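Local coordinates for De novo designed switch protein caging a hemagglutinin binder (sCageHA267_1S) (Synthetic construct, PDB 7CBC) that holds a binder of hemagglutinin caged against a designed six-helix bundle, probably to serve as a switch in a biosensor, at residues 14-19 against 211-216; 35-40 against 131-136; 188-193 against 199-204; 277-282 against 311-316. All coordinates share one frame; numbering follows the deposited sequence.

Contact 1 of 4, residues 14-19 against 211-216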
loop_
_atom_site.group_PDB
_atom_site.type_symbol
_atom_site.label_atom_id
_atom_site.label_comp_id
_atom_site.label_asym_id
_atom_site.label_seq_id
_atom_site.Cartn_x
_atom_site.Cartn_y
_atom_site.Cartn_z
ATOM N N LYS A 14 -2.608 16.269 -0.906
ATOM C CA LYS A 14 -2.722 15.889 0.501
ATOM C C LYS A 14 -3.245 14.465 0.657
ATOM O O LYS A 14 -2.793 13.719 1.535
ATOM C CB LYS A 14 -3.624 16.875 1.238
ATOM C CG LYS A 14 -2.923 18.185 1.551
ATOM C CD LYS A 14 -3.236 18.676 2.949
ATOM C CE LYS A 14 -4.415 19.625 2.946
ATOM N NZ LYS A 14 -4.374 20.532 4.142
ATOM N N LEU A 15 -4.216 14.079 -0.173
ATOM C CA LEU A 15 -4.703 12.710 -0.136
ATOM C C LEU A 15 -3.637 11.728 -0.589
ATOM O O LEU A 15 -3.570 10.598 -0.074
ATOM C CB LEU A 15 -5.952 12.581 -0.997
ATOM C CG LEU A 15 -7.208 13.218 -0.394
ATOM C CD1 LEU A 15 -8.381 12.843 -1.249
ATOM C CD2 LEU A 15 -7.442 12.779 1.048
ATOM N N GLN A 16 -2.786 12.131 -1.539
ATOM C CA GLN A 16 -1.713 11.237 -1.951
ATOM C C GLN A 16 -0.696 11.053 -0.830
ATOM O O GLN A 16 -0.259 9.927 -0.568
ATOM C CB GLN A 16 -1.040 11.743 -3.222
ATOM C CG GLN A 16 0.130 10.868 -3.634
ATOM C CD GLN A 16 0.536 11.039 -5.083
ATOM O OE1 GLN A 16 1.402 11.854 -5.403
ATOM N NE2 GLN A 16 -0.074 10.252 -5.968
ATOM N N ARG A 17 -0.324 12.135 -0.142
ATOM C CA ARG A 17 0.583 12.002 0.998
ATOM C C ARG A 17 0.023 11.022 2.019
ATOM O O ARG A 17 0.728 10.125 2.504
ATOM C CB ARG A 17 0.818 13.372 1.641
ATOM C CG ARG A 17 1.822 13.377 2.806
ATOM C CD ARG A 17 3.100 12.602 2.481
ATOM N NE ARG A 17 3.886 13.180 1.391
ATOM C CZ ARG A 17 4.993 12.628 0.902
ATOM N NH1 ARG A 17 5.443 11.492 1.420
ATOM N NH2 ARG A 17 5.647 13.205 -0.100
ATOM N N LEU A 18 -1.256 11.184 2.348
ATOM C CA LEU A 18 -1.921 10.282 3.272
ATOM C C LEU A 18 -1.752 8.829 2.847
ATOM O O LEU A 18 -1.425 7.963 3.666
ATOM C CB LEU A 18 -3.397 10.649 3.344
ATOM C CG LEU A 18 -4.221 9.754 4.260
ATOM C CD1 LEU A 18 -5.116 10.674 5.060
ATOM C CD2 LEU A 18 -5.053 8.743 3.471
ATOM N N ASN A 19 -1.985 8.551 1.561
ATOM C CA ASN A 19 -1.874 7.196 1.042
ATOM C C ASN A 19 -0.447 6.693 1.116
ATOM O O ASN A 19 -0.214 5.542 1.501
ATOM C CB ASN A 19 -2.390 7.151 -0.390
ATOM C CG ASN A 19 -3.870 7.417 -0.466
ATOM O OD1 ASN A 19 -4.625 7.050 0.448
ATOM N ND2 ASN A 19 -4.310 8.043 -1.559
ATOM N N GLN A 211 -3.530 9.379 -9.106
ATOM C CA GLN A 211 -4.154 8.097 -8.806
ATOM C C GLN A 211 -3.295 6.930 -9.270
ATOM O O GLN A 211 -3.339 5.838 -8.676
ATOM C CB GLN A 211 -5.540 8.042 -9.437
ATOM C CG GLN A 211 -6.335 6.788 -9.148
ATOM C CD GLN A 211 -6.404 6.406 -7.660
ATOM O OE1 GLN A 211 -5.997 7.163 -6.762
ATOM N NE2 GLN A 211 -6.975 5.237 -7.397
ATOM N N ARG A 212 -2.503 7.142 -10.320
ATOM C CA ARG A 212 -1.581 6.111 -10.790
ATOM C C ARG A 212 -0.568 5.752 -9.711
ATOM O O ARG A 212 -0.232 4.574 -9.528
ATOM C CB ARG A 212 -0.875 6.605 -12.061
ATOM C CG ARG A 212 -0.491 5.553 -13.093
ATOM C CD ARG A 212 0.170 6.219 -14.325
ATOM N NE ARG A 212 -0.794 6.963 -15.142
ATOM C CZ ARG A 212 -0.690 8.247 -15.478
ATOM N NH1 ARG A 212 0.359 8.970 -15.088
ATOM N NH2 ARG A 212 -1.638 8.807 -16.221
ATOM N N LEU A 213 -0.071 6.753 -8.980
ATOM C CA LEU A 213 0.886 6.490 -7.910
ATOM C C LEU A 213 0.202 5.861 -6.704
ATOM O O LEU A 213 0.768 4.967 -6.071
ATOM C CB LEU A 213 1.617 7.777 -7.508
ATOM C CG LEU A 213 2.824 7.672 -6.549
ATOM C CD1 LEU A 213 3.774 8.838 -6.732
ATOM C CD2 LEU A 213 2.398 7.613 -5.083
ATOM N N ASN A 214 -0.998 6.331 -6.353
ATOM C CA ASN A 214 -1.761 5.686 -5.286
ATOM C C ASN A 214 -1.951 4.198 -5.569
ATOM O O ASN A 214 -1.868 3.369 -4.660
ATOM C CB ASN A 214 -3.134 6.352 -5.130
ATOM C CG ASN A 214 -3.055 7.815 -4.688
ATOM O OD1 ASN A 214 -2.195 8.189 -3.894
ATOM N ND2 ASN A 214 -3.975 8.654 -5.207
ATOM N N LEU A 215 -2.249 3.842 -6.821
ATOM C CA LEU A 215 -2.478 2.439 -7.144
ATOM C C LEU A 215 -1.172 1.657 -7.170
ATOM O O LEU A 215 -1.143 0.490 -6.767
ATOM C CB LEU A 215 -3.216 2.318 -8.484
ATOM C CG LEU A 215 -4.686 2.757 -8.465
ATOM C CD1 LEU A 215 -5.326 2.678 -9.869
ATOM C CD2 LEU A 215 -5.514 1.967 -7.425
ATOM N N GLU A 216 -0.075 2.286 -7.603
ATOM C CA GLU A 216 1.209 1.589 -7.596
ATOM C C GLU A 216 1.684 1.307 -6.168
ATOM O O GLU A 216 2.331 0.279 -5.922
ATOM C CB GLU A 216 2.242 2.400 -8.374
ATOM C CG GLU A 216 3.603 1.741 -8.525
ATOM C CD GLU A 216 3.586 0.532 -9.443
ATOM O OE1 GLU A 216 2.594 0.364 -10.184
ATOM O OE2 GLU A 216 4.566 -0.257 -9.408
#
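N19 and N214 supply the polar link between residues 14-19 and 211-216. These segments belong to helices 3-46 and 195-239, which run nearly parallel here, 10° apart with axes 10.0 Å from each other. N19 ND2 donates to N214 OD1 at 3.2 Å, and the bond is fairly straight at 160°. The donor sits above the carbonyl plane of N214, while OD1 lies in the amide plane of N19, so the two amides stand almost perpendicular. The network goes on from both ends. N19 OD1 takes a bond from Q112 of helix 99-142. N214 ND2 donates to Q211 OE1 at 3.0 Å, and Q211 NE2 reaches N115 and S178.

The remaining contact is packing. Q16 crosses L213 at about a right angle; its CG anti to the backbone N (chi1 177°) and its extended chain put Q16 NE2 3.4 Å from L213 CB. Q16 CG lies 3.6 Å from N214 OD1. Helix 274-284 covers Q16 and L213 through A274.

A leucine in place of N214 would probably take one bond from each of N19 ND2 and Q211 OE1 and break the amide chain. The contact thus joins two helices by amides, with N214 both accepting and donating.

Contact 2 of 4, residues 35-40 against 131-136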
loop_
_atom_site.group_PDB
_atom_site.type_symbol
_atom_site.label_atom_id
_atom_site.label_comp_id
_atom_site.label_asym_id
_atom_site.label_seq_id
_atom_site.Cartn_x
_atom_site.Cartn_y
_atom_site.Cartn_z
ATOM N N GLU A 35 8.789 -10.888 10.351
ATOM C CA GLU A 35 9.781 -11.072 11.401
ATOM C C GLU A 35 9.316 -12.110 12.416
ATOM O O GLU A 35 10.105 -12.958 12.856
ATOM C CB GLU A 35 10.055 -9.721 12.064
ATOM C CG GLU A 35 11.275 -9.703 12.937
ATOM C CD GLU A 35 11.633 -8.317 13.420
ATOM O OE1 GLU A 35 11.034 -7.313 12.934
ATOM O OE2 GLU A 35 12.530 -8.247 14.290
ATOM N N LEU A 36 8.024 -12.080 12.766
ATOM C CA LEU A 36 7.454 -13.090 13.655
ATOM C C LEU A 36 7.426 -14.464 13.002
ATOM O O LEU A 36 7.743 -15.473 13.644
ATOM C CB LEU A 36 6.041 -12.697 14.078
ATOM C CG LEU A 36 5.873 -11.433 14.900
ATOM C CD1 LEU A 36 4.441 -11.380 15.411
ATOM C CD2 LEU A 36 6.876 -11.426 16.057
ATOM N N ASN A 37 6.999 -14.537 11.740
ATOM C CA ASN A 37 6.922 -15.843 11.096
ATOM C C ASN A 37 8.292 -16.513 11.039
ATOM O O ASN A 37 8.416 -17.713 11.323
ATOM C CB ASN A 37 6.317 -15.726 9.701
ATOM C CG ASN A 37 5.999 -17.080 9.097
ATOM O OD1 ASN A 37 4.964 -17.684 9.395
ATOM N ND2 ASN A 37 6.896 -17.576 8.252
ATOM N N LEU A 38 9.335 -15.757 10.693
ATOM C CA LEU A 38 10.662 -16.358 10.641
ATOM C C LEU A 38 11.081 -16.854 12.015
ATOM O O LEU A 38 11.598 -17.970 12.150
ATOM C CB LEU A 38 11.677 -15.363 10.089
ATOM C CG LEU A 38 11.448 -15.030 8.611
ATOM C CD1 LEU A 38 12.621 -14.241 8.067
ATOM C CD2 LEU A 38 11.212 -16.299 7.788
ATOM N N GLU A 39 10.843 -16.044 13.048
ATOM C CA GLU A 39 11.155 -16.450 14.411
ATOM C C GLU A 39 10.389 -17.704 14.809
ATOM O O GLU A 39 10.938 -18.588 15.476
ATOM C CB GLU A 39 10.841 -15.311 15.375
ATOM C CG GLU A 39 11.784 -14.138 15.258
ATOM C CD GLU A 39 12.843 -14.170 16.332
ATOM O OE1 GLU A 39 12.558 -14.712 17.425
ATOM O OE2 GLU A 39 13.959 -13.661 16.085
ATOM N N LEU A 40 9.118 -17.794 14.421
ATOM C CA LEU A 40 8.328 -18.966 14.776
ATOM C C LEU A 40 8.854 -20.220 14.087
ATOM O O LEU A 40 8.937 -21.295 14.703
ATOM C CB LEU A 40 6.865 -18.724 14.421
ATOM C CG LEU A 40 5.972 -19.937 14.655
ATOM C CD1 LEU A 40 6.087 -20.421 16.108
ATOM C CD2 LEU A 40 4.524 -19.641 14.267
ATOM N N GLU A 131 -2.317 -16.115 9.518
ATOM C CA GLU A 131 -3.036 -17.201 10.171
ATOM C C GLU A 131 -2.720 -18.539 9.512
ATOM O O GLU A 131 -2.448 -19.538 10.198
ATOM C CB GLU A 131 -4.530 -16.890 10.133
ATOM C CG GLU A 131 -5.438 -18.100 10.268
ATOM C CD GLU A 131 -6.879 -17.749 9.947
ATOM O OE1 GLU A 131 -7.088 -16.788 9.172
ATOM O OE2 GLU A 131 -7.798 -18.427 10.460
ATOM N N LEU A 132 -2.719 -18.567 8.181
ATOM C CA LEU A 132 -2.285 -19.747 7.449
ATOM C C LEU A 132 -0.876 -20.149 7.841
ATOM O O LEU A 132 -0.597 -21.336 8.045
ATOM C CB LEU A 132 -2.354 -19.485 5.946
ATOM C CG LEU A 132 -1.798 -20.626 5.101
ATOM C CD1 LEU A 132 -2.874 -21.670 4.923
ATOM C CD2 LEU A 132 -1.334 -20.112 3.758
ATOM N N ASN A 133 0.032 -19.177 7.954
ATOM C CA ASN A 133 1.418 -19.531 8.238
ATOM C C ASN A 133 1.587 -20.051 9.660
ATOM O O ASN A 133 2.457 -20.894 9.911
ATOM C CB ASN A 133 2.323 -18.332 7.981
ATOM C CG ASN A 133 2.461 -18.021 6.504
ATOM O OD1 ASN A 133 2.371 -18.916 5.663
ATOM N ND2 ASN A 133 2.645 -16.741 6.176
ATOM N N ILE A 134 0.770 -19.573 10.599
ATOM C CA ILE A 134 0.850 -20.083 11.962
ATOM C C ILE A 134 0.284 -21.496 12.031
ATOM O O ILE A 134 0.878 -22.397 12.638
ATOM C CB ILE A 134 0.110 -19.140 12.919
ATOM C CG1 ILE A 134 0.669 -17.730 12.790
ATOM C CG2 ILE A 134 0.240 -19.645 14.342
ATOM C CD1 ILE A 134 -0.050 -16.714 13.644
ATOM N N ARG A 135 -0.889 -21.699 11.428
ATOM C CA ARG A 135 -1.518 -23.010 11.424
ATOM C C ARG A 135 -0.609 -24.041 10.774
ATOM O O ARG A 135 -0.528 -25.191 11.231
ATOM C CB ARG A 135 -2.863 -22.926 10.696
ATOM C CG ARG A 135 -3.808 -24.080 10.993
ATOM C CD ARG A 135 -5.035 -24.086 10.081
ATOM N NE ARG A 135 -5.585 -22.756 9.812
ATOM C CZ ARG A 135 -5.827 -22.283 8.587
ATOM N NH1 ARG A 135 -5.564 -23.035 7.522
ATOM N NH2 ARG A 135 -6.329 -21.061 8.422
ATOM N N ALA A 136 0.097 -23.636 9.714
ATOM C CA ALA A 136 1.017 -24.537 9.030
ATOM C C ALA A 136 2.126 -25.008 9.964
ATOM O O ALA A 136 2.424 -26.207 10.031
ATOM C CB ALA A 136 1.606 -23.850 7.796
#
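N37 lays its OD1 against the CB of N133, 3.1 Å away. This is a buried meeting of helices 3-46 and 99-142, which run the same way in the six-helix bundle. Their backbones are nearest at these two asparagines, with N37 CA 7.2 Å from N133 CA.

The amides do not bond to each other. The side chains cross at about a right angle, with their planes 55° apart, and the oxygen of N37 meets the carbon base of N133 instead of its amide nitrogen. The torsions explain this. In N37, CG stands anti to the backbone N (chi1 -170°), which carries the amide across toward helix 99-142. In N133, CG lies beside its own backbone N (chi1 -71°), so the amide turns off to one side and its CB is presented to N37. The N133 amide is used elsewhere: ND2 donates to Q229 OE1 of helix 195-239. N232 of that same helix touches both asparagines. The layer is therefore polar and shared by three helices.

The next layer is apolar and faces helix 50-93. L40 touches V60 there, and I134 touches K61. Between the two segments L40 and I134 meet by methyl groups alone, with L40 CD2 4.3 Å from I134 CG2.

Contact 3 of 4, residues 188-193 against 199-204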
loop_
_atom_site.group_PDB
_atom_site.type_symbol
_atom_site.label_atom_id
_atom_site.label_comp_id
_atom_site.label_asym_id
_atom_site.label_seq_id
_atom_site.Cartn_x
_atom_site.Cartn_y
_atom_site.Cartn_z
ATOM N N LEU A 188 -18.319 13.622 -19.413
ATOM C CA LEU A 188 -19.201 14.709 -19.020
ATOM C C LEU A 188 -18.569 16.069 -19.308
ATOM O O LEU A 188 -19.249 16.992 -19.766
ATOM C CB LEU A 188 -19.582 14.588 -17.548
ATOM C CG LEU A 188 -20.504 13.445 -17.120
ATOM C CD1 LEU A 188 -20.775 13.556 -15.630
ATOM C CD2 LEU A 188 -21.814 13.439 -17.897
ATOM N N ILE A 189 -17.264 16.208 -19.081
ATOM C CA ILE A 189 -16.623 17.495 -19.328
ATOM C C ILE A 189 -16.572 17.799 -20.824
ATOM O O ILE A 189 -16.880 18.921 -21.243
ATOM C CB ILE A 189 -15.219 17.522 -18.696
ATOM C CG1 ILE A 189 -15.306 17.314 -17.185
ATOM C CG2 ILE A 189 -14.565 18.848 -18.940
ATOM C CD1 ILE A 189 -13.947 17.186 -16.486
ATOM N N GLU A 190 -16.201 16.807 -21.654
ATOM C CA GLU A 190 -15.891 17.068 -23.062
ATOM C C GLU A 190 -17.047 17.720 -23.801
ATOM O O GLU A 190 -16.827 18.341 -24.843
ATOM C CB GLU A 190 -15.509 15.794 -23.832
ATOM C CG GLU A 190 -14.654 14.759 -23.106
ATOM C CD GLU A 190 -13.228 15.232 -22.784
ATOM O OE1 GLU A 190 -12.280 14.775 -23.463
ATOM O OE2 GLU A 190 -13.077 16.025 -21.826
ATOM N N LYS A 191 -18.270 17.584 -23.292
ATOM C CA LYS A 191 -19.401 18.277 -23.885
ATOM C C LYS A 191 -19.298 19.787 -23.721
ATOM O O LYS A 191 -20.007 20.524 -24.415
ATOM C CB LYS A 191 -20.693 17.751 -23.270
ATOM C CG LYS A 191 -20.602 16.280 -22.895
ATOM C CD LYS A 191 -21.974 15.652 -22.721
ATOM C CE LYS A 191 -22.548 15.201 -24.038
ATOM N NZ LYS A 191 -21.634 14.198 -24.661
ATOM N N GLY A 192 -18.428 20.265 -22.834
ATOM C CA GLY A 192 -18.318 21.686 -22.581
ATOM C C GLY A 192 -17.308 22.391 -23.471
ATOM O O GLY A 192 -16.350 21.796 -23.964
ATOM N N SER A 193 -17.555 23.680 -23.680
ATOM C CA SER A 193 -16.608 24.600 -24.289
ATOM C C SER A 193 -16.209 25.637 -23.248
ATOM O O SER A 193 -16.868 25.792 -22.219
ATOM C CB SER A 193 -17.203 25.276 -25.522
ATOM O OG SER A 193 -18.262 26.146 -25.161
ATOM N N LEU A 199 -9.822 23.585 -18.315
ATOM C CA LEU A 199 -9.137 23.464 -17.028
ATOM C C LEU A 199 -9.533 22.177 -16.318
ATOM O O LEU A 199 -8.672 21.449 -15.811
ATOM C CB LEU A 199 -9.431 24.666 -16.133
ATOM C CG LEU A 199 -8.586 24.682 -14.848
ATOM C CD1 LEU A 199 -7.119 24.506 -15.179
ATOM C CD2 LEU A 199 -8.775 25.974 -14.059
ATOM N N ALA A 200 -10.834 21.872 -16.296
ATOM C CA ALA A 200 -11.307 20.661 -15.643
ATOM C C ALA A 200 -10.724 19.408 -16.290
ATOM O O ALA A 200 -10.340 18.467 -15.582
ATOM C CB ALA A 200 -12.835 20.626 -15.652
ATOM N N ARG A 201 -10.658 19.367 -17.631
ATOM C CA ARG A 201 -9.994 18.249 -18.302
ATOM C C ARG A 201 -8.534 18.140 -17.882
ATOM O O ARG A 201 -8.018 17.029 -17.677
ATOM C CB ARG A 201 -10.076 18.389 -19.821
ATOM C CG ARG A 201 -11.476 18.400 -20.427
ATOM C CD ARG A 201 -11.439 18.729 -21.953
ATOM N NE ARG A 201 -12.769 18.920 -22.555
ATOM C CZ ARG A 201 -13.320 20.109 -22.833
ATOM N NH1 ARG A 201 -12.675 21.240 -22.575
ATOM N NH2 ARG A 201 -14.531 20.177 -23.378
ATOM N N GLU A 202 -7.852 19.284 -17.764
ATOM C CA GLU A 202 -6.468 19.319 -17.295
ATOM C C GLU A 202 -6.353 18.782 -15.871
ATOM O O GLU A 202 -5.457 17.985 -15.564
ATOM C CB GLU A 202 -5.926 20.754 -17.372
ATOM C CG GLU A 202 -5.457 21.161 -18.782
ATOM C CD GLU A 202 -5.517 22.663 -19.054
ATOM O OE1 GLU A 202 -5.656 23.469 -18.097
ATOM O OE2 GLU A 202 -5.409 23.027 -20.251
ATOM N N LEU A 203 -7.242 19.226 -14.977
ATOM C CA LEU A 203 -7.212 18.724 -13.607
ATOM C C LEU A 203 -7.522 17.238 -13.568
ATOM O O LEU A 203 -6.901 16.482 -12.812
ATOM C CB LEU A 203 -8.196 19.515 -12.752
ATOM C CG LEU A 203 -7.657 20.913 -12.421
ATOM C CD1 LEU A 203 -8.783 21.850 -12.110
ATOM C CD2 LEU A 203 -6.690 20.812 -11.225
ATOM N N LEU A 204 -8.452 16.789 -14.411
ATOM C CA LEU A 204 -8.711 15.361 -14.491
ATOM C C LEU A 204 -7.451 14.587 -14.883
ATOM O O LEU A 204 -7.161 13.528 -14.311
ATOM C CB LEU A 204 -9.853 15.104 -15.468
ATOM C CG LEU A 204 -10.316 13.657 -15.519
ATOM C CD1 LEU A 204 -10.748 13.202 -14.128
ATOM C CD2 LEU A 204 -11.455 13.535 -16.495
#
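The R201 guanidinium has I189 CG2 over one face, 4.0 Å above the plane and offset toward the rim. At its edge, near the plane, lie the OE2 of E190 and the carbonyl O of G192. The group thus sits against the end of helix 146-190 and the turn after it, where the chain doubles back into helix 195-239 as a helical hairpin.

R201 is extended from CG to NE, and this length carries it to the turn. R201 NH2 bonds to G192 O at 2.5 Å, so short that the exact length is doubtful, and more weakly to E190 O at 3.3 Å. R201 NE forms a salt bridge with E190 OE2 at 3.0 Å, although the hydrogen bond within it is weak. E190 is bent at chi2 (-67°), which folds OE2 back to the arginine, and its OE1 pairs with R186. R201 NH1 has a second acid partner, E198.

Beneath the charges the contact is apolar. I189 CG2 lies 3.5 Å from R201 CG, and I189 CD1 is 3.7 Å from A200 CB and 4.4 Å from L204 CD2.

An alanine at R201 would probably cost E190 OE2 its salt bridge and uncover I189 CG2. A positive group beside carbonyls where helix 146-190 gives way to the turn should be favourable, so one side chain both pairs with the acids and covers the hairpin turn.

Contact 4 of 4, residues 277-282 against 311-316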
loop_
_atom_site.group_PDB
_atom_site.type_symbol
_atom_site.label_atom_id
_atom_site.label_comp_id
_atom_site.label_asym_id
_atom_site.label_seq_id
_atom_site.Cartn_x
_atom_site.Cartn_y
_atom_site.Cartn_z
ATOM N N ILE A 277 6.835 14.621 -8.770
ATOM C CA ILE A 277 5.697 14.485 -9.676
ATOM C C ILE A 277 4.691 15.602 -9.432
ATOM O O ILE A 277 4.225 16.256 -10.375
ATOM C CB ILE A 277 5.048 13.098 -9.532
ATOM C CG1 ILE A 277 5.917 12.049 -10.207
ATOM C CG2 ILE A 277 3.665 13.084 -10.174
ATOM C CD1 ILE A 277 5.897 10.744 -9.520
ATOM N N ALA A 278 4.350 15.846 -8.161
ATOM C CA ALA A 278 3.477 16.970 -7.839
ATOM C C ALA A 278 4.104 18.286 -8.267
ATOM O O ALA A 278 3.419 19.163 -8.806
ATOM C CB ALA A 278 3.165 16.993 -6.342
ATOM N N ALA A 279 5.405 18.446 -8.020
ATOM C CA ALA A 279 6.099 19.650 -8.458
ATOM C C ALA A 279 5.946 19.851 -9.957
ATOM O O ALA A 279 5.708 20.974 -10.414
ATOM C CB ALA A 279 7.572 19.579 -8.068
ATOM N N LYS A 280 6.059 18.776 -10.740
ATOM C CA LYS A 280 5.899 18.910 -12.187
ATOM C C LYS A 280 4.471 19.295 -12.546
ATOM O O LYS A 280 4.247 20.204 -13.359
ATOM C CB LYS A 280 6.292 17.618 -12.898
ATOM C CG LYS A 280 6.323 17.762 -14.409
ATOM C CD LYS A 280 6.722 16.465 -15.114
ATOM C CE LYS A 280 6.638 16.635 -16.638
ATOM N NZ LYS A 280 7.058 15.427 -17.400
ATOM N N ILE A 281 3.491 18.628 -11.928
ATOM C CA ILE A 281 2.088 18.970 -12.155
ATOM C C ILE A 281 1.829 20.446 -11.845
ATOM O O ILE A 281 1.224 21.164 -12.649
ATOM C CB ILE A 281 1.172 18.038 -11.341
ATOM C CG1 ILE A 281 1.164 16.655 -11.975
ATOM C CG2 ILE A 281 -0.250 18.585 -11.278
ATOM C CD1 ILE A 281 0.517 15.579 -11.112
ATOM N N ALA A 282 2.299 20.931 -10.689
ATOM C CA ALA A 282 2.040 22.326 -10.328
ATOM C C ALA A 282 2.709 23.301 -11.280
ATOM O O ALA A 282 2.183 24.392 -11.522
ATOM C CB ALA A 282 2.513 22.608 -8.908
ATOM N N GLU A 311 14.292 22.613 -7.146
ATOM C CA GLU A 311 15.615 22.553 -7.759
ATOM C C GLU A 311 15.642 21.554 -8.910
ATOM O O GLU A 311 16.334 21.780 -9.909
ATOM C CB GLU A 311 16.676 22.195 -6.709
ATOM C CG GLU A 311 17.115 23.377 -5.844
ATOM C CD GLU A 311 18.155 23.006 -4.792
ATOM O OE1 GLU A 311 18.397 23.820 -3.869
ATOM O OE2 GLU A 311 18.736 21.899 -4.882
ATOM N N TYR A 312 14.880 20.457 -8.795
ATOM C CA TYR A 312 14.812 19.466 -9.868
ATOM C C TYR A 312 14.129 20.027 -11.111
ATOM O O TYR A 312 14.545 19.727 -12.235
ATOM C CB TYR A 312 14.091 18.205 -9.381
ATOM C CG TYR A 312 13.724 17.239 -10.485
ATOM C CD1 TYR A 312 14.660 16.360 -10.996
ATOM C CD2 TYR A 312 12.441 17.209 -11.017
ATOM C CE1 TYR A 312 14.330 15.467 -12.007
ATOM C CE2 TYR A 312 12.102 16.321 -12.029
ATOM C CZ TYR A 312 13.053 15.453 -12.521
ATOM O OH TYR A 312 12.733 14.567 -13.525
ATOM N N LEU A 313 13.071 20.826 -10.938
ATOM C CA LEU A 313 12.420 21.436 -12.100
ATOM C C LEU A 313 13.368 22.380 -12.830
ATOM O O LEU A 313 13.401 22.406 -14.068
ATOM C CB LEU A 313 11.148 22.184 -11.683
ATOM C CG LEU A 313 9.931 21.381 -11.200
ATOM C CD1 LEU A 313 8.804 22.328 -10.777
ATOM C CD2 LEU A 313 9.443 20.410 -12.265
ATOM N N ARG A 314 14.145 23.168 -12.080
ATOM C CA ARG A 314 15.079 24.100 -12.703
ATOM C C ARG A 314 16.345 23.417 -13.213
ATOM O O ARG A 314 16.993 23.957 -14.116
ATOM C CB ARG A 314 15.451 25.215 -11.721
ATOM C CG ARG A 314 16.405 24.787 -10.648
ATOM C CD ARG A 314 17.028 25.958 -9.921
ATOM N NE ARG A 314 16.247 26.347 -8.752
ATOM C CZ ARG A 314 15.425 27.390 -8.715
ATOM N NH1 ARG A 314 15.283 28.164 -9.787
ATOM N NH2 ARG A 314 14.753 27.666 -7.604
ATOM N N SER A 315 16.708 22.247 -12.662
ATOM C CA SER A 315 17.869 21.503 -13.145
ATOM C C SER A 315 17.633 20.905 -14.525
ATOM O O SER A 315 18.599 20.618 -15.241
ATOM C CB SER A 315 18.255 20.394 -12.149
ATOM O OG SER A 315 17.311 19.327 -12.102
ATOM N N ARG A 316 16.373 20.720 -14.916
ATOM C CA ARG A 316 16.009 20.282 -16.262
ATOM C C ARG A 316 15.157 21.371 -16.910
ATOM O O ARG A 316 13.930 21.414 -16.723
ATOM C CB ARG A 316 15.273 18.946 -16.211
ATOM C CG ARG A 316 15.950 17.864 -15.357
ATOM C CD ARG A 316 15.090 16.601 -15.289
ATOM N NE ARG A 316 14.744 16.098 -16.619
ATOM C CZ ARG A 316 14.172 14.916 -16.862
ATOM N NH1 ARG A 316 13.878 14.090 -15.863
ATOM N NH2 ARG A 316 13.904 14.551 -18.115
#
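Helices 274-284 and 303-315 come nearest at K280 and L313, whose CA atoms are 7.0 Å apart. L313 carries the contact. Its CG lies beside the backbone N (chi1 -69°), and the two methyls fork over the backbone of the other helix. L313 CD1 lies 3.4 Å from A279 O and 4.1 Å from A279 CB. L313 CD2 lies 3.8 Å from K280 CA and 4.3 Å from K280 CB. The small CB of A279 lets the leucine come down close to the main chain.

K280 takes part only through its base. Beyond CB it is fully extended and touches L319. I292 of helix 289-298 and A283 also touch L313. These helices form a compact three-helix unit at the C-terminal end of the chain, probably the caged binder itself. The C275-C301 disulfide ties helix 274-284 to the segment leading into helix 303-315.

The contact is small and apolar: one leucine over A279, the main chain and the base of K280, with no charge pairing between the segments.

Contacts 1 and 2 both use helix 3-46, their centres 31 Å apart, and both place asparagines in the bundle core. Contact 3 shares helix 195-239 with contact 1, 22 Å away between centres, and marks one end of the bundle. Contacts 2 and 3 lie on opposite sides of the chain's centre, about 51 Å apart between centres. Contact 4 belongs to the small C-terminal helical unit, yet it touches contact 1: L213 CD1 meets I277 CD1 at 4.0 Å. The face of helix 274-284 turned from contact 4 therefore packs on the bundle, consistent with a caged binder. Contacts 3 and 4 come within about 7 Å at their nearest atoms without touching.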